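Local coordinates for crystal protein (Bacillus thuringiensis serovar dakota, PDB 2ZTB) that is a proteolytically activated toxin that recognizes cancer cells and, as in related beta-pore-forming toxins, probably kills them by opening pores in their membranes, at residues Ser114-Ile128 / Gly136-Glu148. Numbering follows the deposited sequence.
Sequences SSTTTGFKFTSKLSI and GEVSFSTTIGTSE. With EDO (1,2-ethanediol), chain H.
I144 packs against F122, L126 and T116 at the open end of an amphipathic beta hairpin, strands 126-132 and 136-142, which in aerolysin-type toxins such as this one is the probable membrane-inserting element. Its CD1 meets F122 CB at 3.7 Å and slants against the ring, CG1 lies against L126 CB, and CG2 crosses T116 CG2 at about a right angle. L226 of strand 223-247 also touches I144 and L126. Next along, L126 and T142 form a hydrogen-bonded antiparallel pair, with a nearly straight bond from L126 N to T142 O (2.7 Å, 174°). With chi1 at -163°, T142 turns CG2 toward L126 O and sends OG1 to E148 OE2 (2.6 Å), which it meets on the anti side of the carboxylate. I128 and F140 bring their CB atoms to 4.3 Å on this same face. S141 points to the opposite face; its OG sits beside CB of K125, whose chain, bent at chi2, brings NZ to a weak bond with T143 OG1. The type II turn T143-T146 leads into strand 147-164, beside the end of strand 96-116; there G145 N donates to S114 OG (3.2 Å) and one water links S114 OG, T142 OG1 and T146 O.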
ATOM      1  N   SER A 114      -2.037  -1.355   0.887  1.00 57.92           N
ATOM      2  CA  SER A 114      -1.708  -2.622   0.220  1.00 57.62           C
ATOM      3  C   SER A 114      -2.341  -3.764   0.955  1.00 57.78           C
ATOM      4  O   SER A 114      -2.764  -3.619   2.090  1.00 57.97           O
ATOM      5  CB  SER A 114      -0.199  -2.873   0.095  1.00 56.87           C
ATOM      6  OG  SER A 114       0.456  -2.777   1.345  1.00 55.28           O
ATOM      7  N   SER A 115      -2.405  -4.900   0.272  1.00 58.04           N
ATOM      8  CA  SER A 115      -2.966  -6.109   0.819  1.00 57.94           C
ATOM      9  C   SER A 115      -2.539  -7.262  -0.087  1.00 57.86           C
ATOM     10  O   SER A 115      -1.905  -7.058  -1.133  1.00 58.08           O
ATOM     11  CB  SER A 115      -4.485  -6.003   0.866  1.00 57.52           C
ATOM     12  OG  SER A 115      -4.978  -5.827  -0.453  1.00 58.45           O
ATOM     13  N   THR A 116      -2.874  -8.474   0.328  1.00 57.43           N
ATOM     14  CA  THR A 116      -2.748  -9.641  -0.540  1.00 57.46           C
ATOM     15  C   THR A 116      -4.109 -10.286  -0.552  1.00 57.42           C
ATOM     16  O   THR A 116      -4.908 -10.089   0.370  1.00 57.96           O
ATOM     17  CB  THR A 116      -1.655 -10.641  -0.093  1.00 57.01           C
ATOM     18  OG1 THR A 116      -2.026 -11.209   1.163  1.00 59.14           O
ATOM     19  CG2 THR A 116      -0.280  -9.955   0.017  1.00 54.61           C
ATOM     20  N   THR A 117      -4.401 -11.000  -1.627  1.00 57.35           N
ATOM     21  CA  THR A 117      -5.728 -11.562  -1.813  1.00 56.53           C
ATOM     22  C   THR A 117      -6.077 -12.654  -0.793  1.00 56.05           C
ATOM     23  O   THR A 117      -7.248 -12.931  -0.591  1.00 56.13           O
ATOM     24  CB  THR A 117      -5.912 -12.073  -3.270  1.00 57.12           C
ATOM     25  OG1 THR A 117      -4.834 -12.962  -3.626  1.00 57.35           O
ATOM     26  CG2 THR A 117      -5.958 -10.873  -4.240  1.00 55.79           C
ATOM     27  N   THR A 118      -5.072 -13.247  -0.142  1.00 55.44           N
ATOM     28  CA  THR A 118      -5.283 -14.415   0.735  1.00 55.74           C
ATOM     29  C   THR A 118      -4.639 -14.320   2.136  1.00 56.27           C
ATOM     30  O   THR A 118      -4.732 -15.257   2.945  1.00 55.88           O
ATOM     31  CB  THR A 118      -4.784 -15.725   0.049  1.00 55.05           C
ATOM     32  OG1 THR A 118      -3.419 -15.561  -0.313  1.00 56.60           O
ATOM     33  CG2 THR A 118      -5.594 -16.067  -1.198  1.00 53.01           C
ATOM     34  N   GLY A 119      -3.939 -13.215   2.395  1.00 57.29           N
ATOM     35  CA  GLY A 119      -3.441 -12.904   3.740  1.00 57.38           C
ATOM     36  C   GLY A 119      -2.054 -13.405   4.094  1.00 57.38           C
ATOM     37  O   GLY A 119      -1.835 -13.914   5.186  1.00 57.62           O
ATOM     38  N   PHE A 120      -1.128 -13.284   3.160  1.00 57.61           N
ATOM     39  CA  PHE A 120       0.278 -13.463   3.453  1.00 58.63           C
ATOM     40  C   PHE A 120       0.734 -12.516   4.557  1.00 59.22           C
ATOM     41  O   PHE A 120       0.140 -11.451   4.757  1.00 59.67           O
ATOM     42  CB  PHE A 120       1.113 -13.242   2.194  1.00 58.72           C
ATOM     43  CG  PHE A 120       1.000 -14.358   1.194  1.00 58.33           C
ATOM     44  CD1 PHE A 120       0.075 -14.285   0.159  1.00 58.70           C
ATOM     45  CD2 PHE A 120       1.801 -15.492   1.310  1.00 57.47           C
ATOM     46  CE1 PHE A 120      -0.036 -15.335  -0.769  1.00 60.37           C
ATOM     47  CE2 PHE A 120       1.698 -16.549   0.394  1.00 56.34           C
ATOM     48  CZ  PHE A 120       0.786 -16.466  -0.652  1.00 57.27           C
ATOM     49  N   LYS A 121       1.759 -12.925   5.297  1.00 59.73           N
ATOM     50  CA  LYS A 121       2.272 -12.117   6.398  1.00 60.40           C
ATOM     51  C   LYS A 121       3.730 -11.764   6.132  1.00 60.14           C
ATOM     52  O   LYS A 121       4.626 -12.358   6.701  1.00 60.72           O
ATOM     53  CB  LYS A 121       2.124 -12.864   7.736  1.00 60.30           C
ATOM     54  CG  LYS A 121       0.712 -13.361   8.029  1.00 60.85           C
ATOM     55  CD  LYS A 121       0.618 -14.042   9.389  1.00 61.29           C
ATOM     56  CE  LYS A 121      -0.811 -14.441   9.708  1.00 62.89           C
ATOM     57  NZ  LYS A 121      -1.300 -15.475   8.739  1.00 66.20           N
ATOM     58  N   PHE A 122       3.952 -10.814   5.237  1.00 60.51           N
ATOM     59  CA  PHE A 122       5.292 -10.291   4.966  1.00 60.19           C
ATOM     60  C   PHE A 122       5.768  -9.308   6.007  1.00 60.56           C
ATOM     61  O   PHE A 122       5.016  -8.440   6.453  1.00 60.92           O
ATOM     62  CB  PHE A 122       5.352  -9.637   3.599  1.00 59.69           C
ATOM     63  CG  PHE A 122       5.292 -10.614   2.464  1.00 59.98           C
ATOM     64  CD1 PHE A 122       4.083 -10.941   1.879  1.00 58.79           C
ATOM     65  CD2 PHE A 122       6.460 -11.199   1.974  1.00 60.16           C
ATOM     66  CE1 PHE A 122       4.029 -11.829   0.818  1.00 60.27           C
ATOM     67  CE2 PHE A 122       6.413 -12.096   0.915  1.00 60.00           C
ATOM     68  CZ  PHE A 122       5.191 -12.417   0.340  1.00 59.23           C
ATOM     69  N   THR A 123       7.038  -9.464   6.366  1.00 61.13           N
ATOM     70  CA  THR A 123       7.721  -8.679   7.375  1.00 62.00           C
ATOM     71  C   THR A 123       8.513  -7.540   6.726  1.00 62.25           C
ATOM     72  O   THR A 123       8.603  -6.443   7.285  1.00 61.54           O
ATOM     73  CB  THR A 123       8.646  -9.607   8.216  1.00 62.30           C
ATOM     74  OG1 THR A 123       7.880 -10.195   9.273  1.00 63.79           O
ATOM     75  CG2 THR A 123       9.840  -8.871   8.819  1.00 63.52           C
ATOM     76  N   SER A 124       9.066  -7.794   5.541  1.00 62.73           N
ATOM     77  CA  SER A 124       9.884  -6.779   4.873  1.00 63.35           C
ATOM     78  C   SER A 124       9.066  -5.686   4.209  1.00 63.34           C
ATOM     79  O   SER A 124       8.044  -5.946   3.582  1.00 64.16           O
ATOM     80  CB  SER A 124      10.901  -7.387   3.895  1.00 63.59           C
ATOM     81  OG  SER A 124      10.535  -8.670   3.441  1.00 65.26           O
ATOM     82  N   LYS A 125       9.527  -4.455   4.368  1.00 63.31           N
ATOM     83  CA  LYS A 125       8.825  -3.300   3.832  1.00 62.94           C
ATOM     84  C   LYS A 125       8.795  -3.365   2.312  1.00 62.39           C
ATOM     85  O   LYS A 125       9.731  -3.857   1.681  1.00 62.50           O
ATOM     86  CB  LYS A 125       9.495  -2.014   4.300  1.00 63.01           C
ATOM     87  CG  LYS A 125       9.609  -1.871   5.814  1.00 63.87           C
ATOM     88  CD  LYS A 125       8.306  -1.435   6.474  1.00 64.53           C
ATOM     89  CE  LYS A 125       8.533  -1.240   7.966  1.00 66.17           C
ATOM     90  NZ  LYS A 125       7.530  -0.342   8.592  1.00 67.98           N
ATOM     91  N   LEU A 126       7.702  -2.886   1.734  1.00 61.43           N
ATOM     92  CA  LEU A 126       7.567  -2.814   0.294  1.00 60.55           C
ATOM     93  C   LEU A 126       7.835  -1.378  -0.176  1.00 60.39           C
ATOM     94  O   LEU A 126       7.273  -0.419   0.368  1.00 60.10           O
ATOM     95  CB  LEU A 126       6.167  -3.267  -0.111  1.00 60.30           C
ATOM     96  CG  LEU A 126       5.767  -3.178  -1.583  1.00 60.15           C
ATOM     97  CD1 LEU A 126       6.452  -4.260  -2.381  1.00 58.81           C
ATOM     98  CD2 LEU A 126       4.247  -3.260  -1.733  1.00 59.94           C
ATOM     99  N   SER A 127       8.696  -1.236  -1.176  1.00 60.52           N
ATOM    100  CA  SER A 127       8.984   0.069  -1.760  1.00 60.77           C
ATOM    101  C   SER A 127       7.978   0.411  -2.853  1.00 60.77           C
ATOM    102  O   SER A 127       7.805  -0.341  -3.825  1.00 60.37           O
ATOM    103  CB  SER A 127      10.411   0.132  -2.289  1.00 61.12           C
ATOM    104  OG  SER A 127      11.339  -0.045  -1.232  1.00 62.05           O
ATOM    105  N   ILE A 128       7.302   1.541  -2.652  1.00 60.51           N
ATOM    106  CA  ILE A 128       6.326   2.070  -3.595  1.00 60.71           C
ATOM    107  C   ILE A 128       6.775   3.477  -4.017  1.00 61.63           C
ATOM    108  O   ILE A 128       7.011   4.359  -3.179  1.00 61.33           O
ATOM    109  CB  ILE A 128       4.866   2.064  -2.998  1.00 60.56           C
ATOM    110  CG1 ILE A 128       4.367   0.623  -2.761  1.00 59.26           C
ATOM    111  CG2 ILE A 128       3.883   2.831  -3.879  1.00 59.64           C
ATOM    112  CD1 ILE A 128       4.316  -0.269  -4.035  1.00 56.30           C
ATOM    113  N   GLY A 136       3.518  15.255  -8.266  1.00 58.70           N
ATOM    114  CA  GLY A 136       4.953  14.987  -8.238  1.00 59.23           C
ATOM    115  C   GLY A 136       5.303  13.625  -7.665  1.00 59.66           C
ATOM    116  O   GLY A 136       4.439  12.753  -7.547  1.00 59.35           O
ATOM    117  N   GLU A 137       6.580  13.443  -7.321  1.00 60.67           N
ATOM    118  CA  GLU A 137       7.081  12.154  -6.860  1.00 61.68           C
ATOM    119  C   GLU A 137       6.657  11.849  -5.435  1.00 61.97           C
ATOM    120  O   GLU A 137       6.788  12.684  -4.534  1.00 62.06           O
ATOM    121  CB  GLU A 137       8.603  12.018  -6.976  1.00 61.88           C
ATOM    122  CG  GLU A 137       9.049  10.556  -6.730  1.00 64.84           C
ATOM    123  CD  GLU A 137      10.529  10.389  -6.413  1.00 68.82           C
ATOM    124  OE1 GLU A 137      11.384  10.893  -7.182  1.00 69.61           O
ATOM    125  OE2 GLU A 137      10.833   9.721  -5.399  1.00 70.61           O
ATOM    126  N   VAL A 138       6.157  10.627  -5.268  1.00 61.95           N
ATOM    127  CA  VAL A 138       5.736  10.071  -3.989  1.00 62.17           C
ATOM    128  C   VAL A 138       6.490   8.737  -3.789  1.00 61.73           C
ATOM    129  O   VAL A 138       6.562   7.919  -4.707  1.00 61.32           O
ATOM    130  CB  VAL A 138       4.196   9.875  -4.002  1.00 62.39           C
ATOM    131  CG1 VAL A 138       3.727   9.015  -2.874  1.00 63.23           C
ATOM    132  CG2 VAL A 138       3.479  11.243  -3.966  1.00 62.37           C
ATOM    133  N   SER A 139       7.096   8.546  -2.621  1.00 61.33           N
ATOM    134  CA  SER A 139       7.652   7.238  -2.269  1.00 61.30           C
ATOM    135  C   SER A 139       7.278   6.776  -0.856  1.00 60.58           C
ATOM    136  O   SER A 139       7.089   7.591   0.053  1.00 60.27           O
ATOM    137  CB  SER A 139       9.159   7.200  -2.455  1.00 61.42           C
ATOM    138  OG  SER A 139       9.800   7.919  -1.425  1.00 64.53           O
ATOM    139  N   PHE A 140       7.173   5.455  -0.698  1.00 59.58           N
ATOM    140  CA  PHE A 140       6.815   4.822   0.565  1.00 58.76           C
ATOM    141  C   PHE A 140       7.644   3.548   0.771  1.00 59.11           C
ATOM    142  O   PHE A 140       7.943   2.822  -0.182  1.00 58.96           O
ATOM    143  CB  PHE A 140       5.330   4.435   0.567  1.00 58.13           C
ATOM    144  CG  PHE A 140       4.367   5.601   0.706  1.00 56.74           C
ATOM    145  CD1 PHE A 140       3.738   6.135  -0.409  1.00 54.81           C
ATOM    146  CD2 PHE A 140       4.062   6.129   1.958  1.00 55.41           C
ATOM    147  CE1 PHE A 140       2.860   7.201  -0.278  1.00 54.66           C
ATOM    148  CE2 PHE A 140       3.176   7.178   2.096  1.00 53.53           C
ATOM    149  CZ  PHE A 140       2.576   7.716   0.981  1.00 55.23           C
ATOM    150  N   SER A 141       8.018   3.293   2.020  1.00 59.27           N
ATOM    151  CA  SER A 141       8.524   1.982   2.443  1.00 59.46           C
ATOM    152  C   SER A 141       7.472   1.428   3.413  1.00 58.98           C
ATOM    153  O   SER A 141       7.374   1.869   4.567  1.00 58.74           O
ATOM    154  CB  SER A 141       9.905   2.112   3.102  1.00 59.51           C
ATOM    155  OG  SER A 141      10.591   0.864   3.096  1.00 60.21           O
ATOM    156  N   THR A 142       6.654   0.494   2.934  1.00 58.63           N
ATOM    157  CA  THR A 142       5.418   0.174   3.642  1.00 58.28           C
ATOM    158  C   THR A 142       5.245  -1.301   4.008  1.00 58.45           C
ATOM    159  O   THR A 142       5.630  -2.191   3.242  1.00 59.12           O
ATOM    160  CB  THR A 142       4.189   0.726   2.871  1.00 58.16           C
ATOM    161  OG1 THR A 142       3.051   0.762   3.736  1.00 57.89           O
ATOM    162  CG2 THR A 142       3.885  -0.099   1.630  1.00 58.19           C
ATOM    163  N   THR A 143       4.671  -1.554   5.184  1.00 58.17           N
ATOM    164  CA  THR A 143       4.282  -2.904   5.577  1.00 57.42           C
ATOM    165  C   THR A 143       3.050  -3.324   4.772  1.00 57.53           C
ATOM    166  O   THR A 143       2.014  -2.652   4.791  1.00 57.61           O
ATOM    167  CB  THR A 143       3.989  -3.007   7.090  1.00 57.44           C
ATOM    168  OG1 THR A 143       5.138  -2.600   7.832  1.00 57.65           O
ATOM    169  CG2 THR A 143       3.619  -4.444   7.489  1.00 57.03           C
ATOM    170  N   ILE A 144       3.185  -4.430   4.054  1.00 57.41           N
ATOM    171  CA  ILE A 144       2.100  -4.991   3.261  1.00 57.27           C
ATOM    172  C   ILE A 144       0.895  -5.287   4.153  1.00 56.79           C
ATOM    173  O   ILE A 144       1.042  -5.875   5.234  1.00 56.64           O
ATOM    174  CB  ILE A 144       2.568  -6.241   2.503  1.00 57.31           C
ATOM    175  CG1 ILE A 144       3.769  -5.873   1.612  1.00 57.98           C
ATOM    176  CG2 ILE A 144       1.430  -6.851   1.693  1.00 56.24           C
ATOM    177  CD1 ILE A 144       4.518  -7.088   0.993  1.00 57.91           C
ATOM    178  N   GLY A 145      -0.277  -4.815   3.721  1.00 56.09           N
ATOM    179  CA  GLY A 145      -1.504  -5.014   4.462  1.00 55.51           C
ATOM    180  C   GLY A 145      -1.857  -3.835   5.331  1.00 55.99           C
ATOM    181  O   GLY A 145      -2.779  -3.929   6.134  1.00 56.54           O
ATOM    182  N   THR A 146      -1.126  -2.722   5.186  1.00 55.19           N
ATOM    183  CA  THR A 146      -1.356  -1.528   6.003  1.00 54.73           C
ATOM    184  C   THR A 146      -1.664  -0.283   5.149  1.00 54.30           C
ATOM    185  O   THR A 146      -1.596  -0.325   3.916  1.00 53.84           O
ATOM    186  CB  THR A 146      -0.152  -1.217   6.945  1.00 54.94           C
ATOM    187  OG1 THR A 146       0.955  -0.759   6.163  1.00 53.93           O
ATOM    188  CG2 THR A 146       0.265  -2.468   7.754  1.00 54.84           C
ATOM    189  N   SER A 147      -2.012   0.807   5.822  1.00 53.52           N
ATOM    190  CA  SER A 147      -2.195   2.107   5.171  1.00 53.66           C
ATOM    191  C   SER A 147      -1.365   3.166   5.869  1.00 52.94           C
ATOM    192  O   SER A 147      -1.271   3.167   7.087  1.00 52.27           O
ATOM    193  CB  SER A 147      -3.678   2.530   5.175  1.00 53.48           C
ATOM    194  OG  SER A 147      -4.467   1.578   4.477  1.00 55.57           O
ATOM    195  N   GLU A 148      -0.774   4.070   5.085  1.00 53.52           N
ATOM    196  CA  GLU A 148      -0.007   5.211   5.608  1.00 53.44           C
ATOM    197  C   GLU A 148      -0.303   6.450   4.794  1.00 52.65           C
ATOM    198  O   GLU A 148      -0.359   6.377   3.565  1.00 52.45           O
ATOM    199  CB  GLU A 148       1.496   4.983   5.475  1.00 53.79           C
ATOM    200  CG  GLU A 148       2.082   3.846   6.240  1.00 57.81           C
ATOM    201  CD  GLU A 148       3.544   3.656   5.908  1.00 60.47           C
ATOM    202  OE1 GLU A 148       4.350   4.551   6.216  1.00 63.85           O
ATOM    203  OE2 GLU A 148       3.883   2.615   5.331  1.00 63.82           O
TER
HETATM  204  C1  EDO H1010      -3.391  -8.654   3.604  1.00 49.26           C
HETATM  205  O1  EDO H1010      -2.029  -9.050   3.893  1.00 51.68           O
HETATM  206  C2  EDO H1010      -4.429  -9.775   3.823  1.00 51.63           C
HETATM  207  O2  EDO H1010      -4.960  -9.966   5.170  1.00 46.32           O
HETATM  208  O   HOH W   1       0.816  -0.326   2.512  1.00 41.69           O
HETATM  209  O   HOH W   2       5.452  -6.028   4.669  1.00 50.94           O
HETATM  210  O   HOH W   3       2.338  -8.082   6.019  1.00 51.05           O
HETATM  211  O   HOH W   4       7.036  -4.891   8.508  1.00 55.07           O
HETATM  212  O   HOH W   5       6.519   2.478   7.055  1.00 68.86           O
HETATM  213  O   HOH W   6      11.342  -0.904   1.388  1.00 72.43           O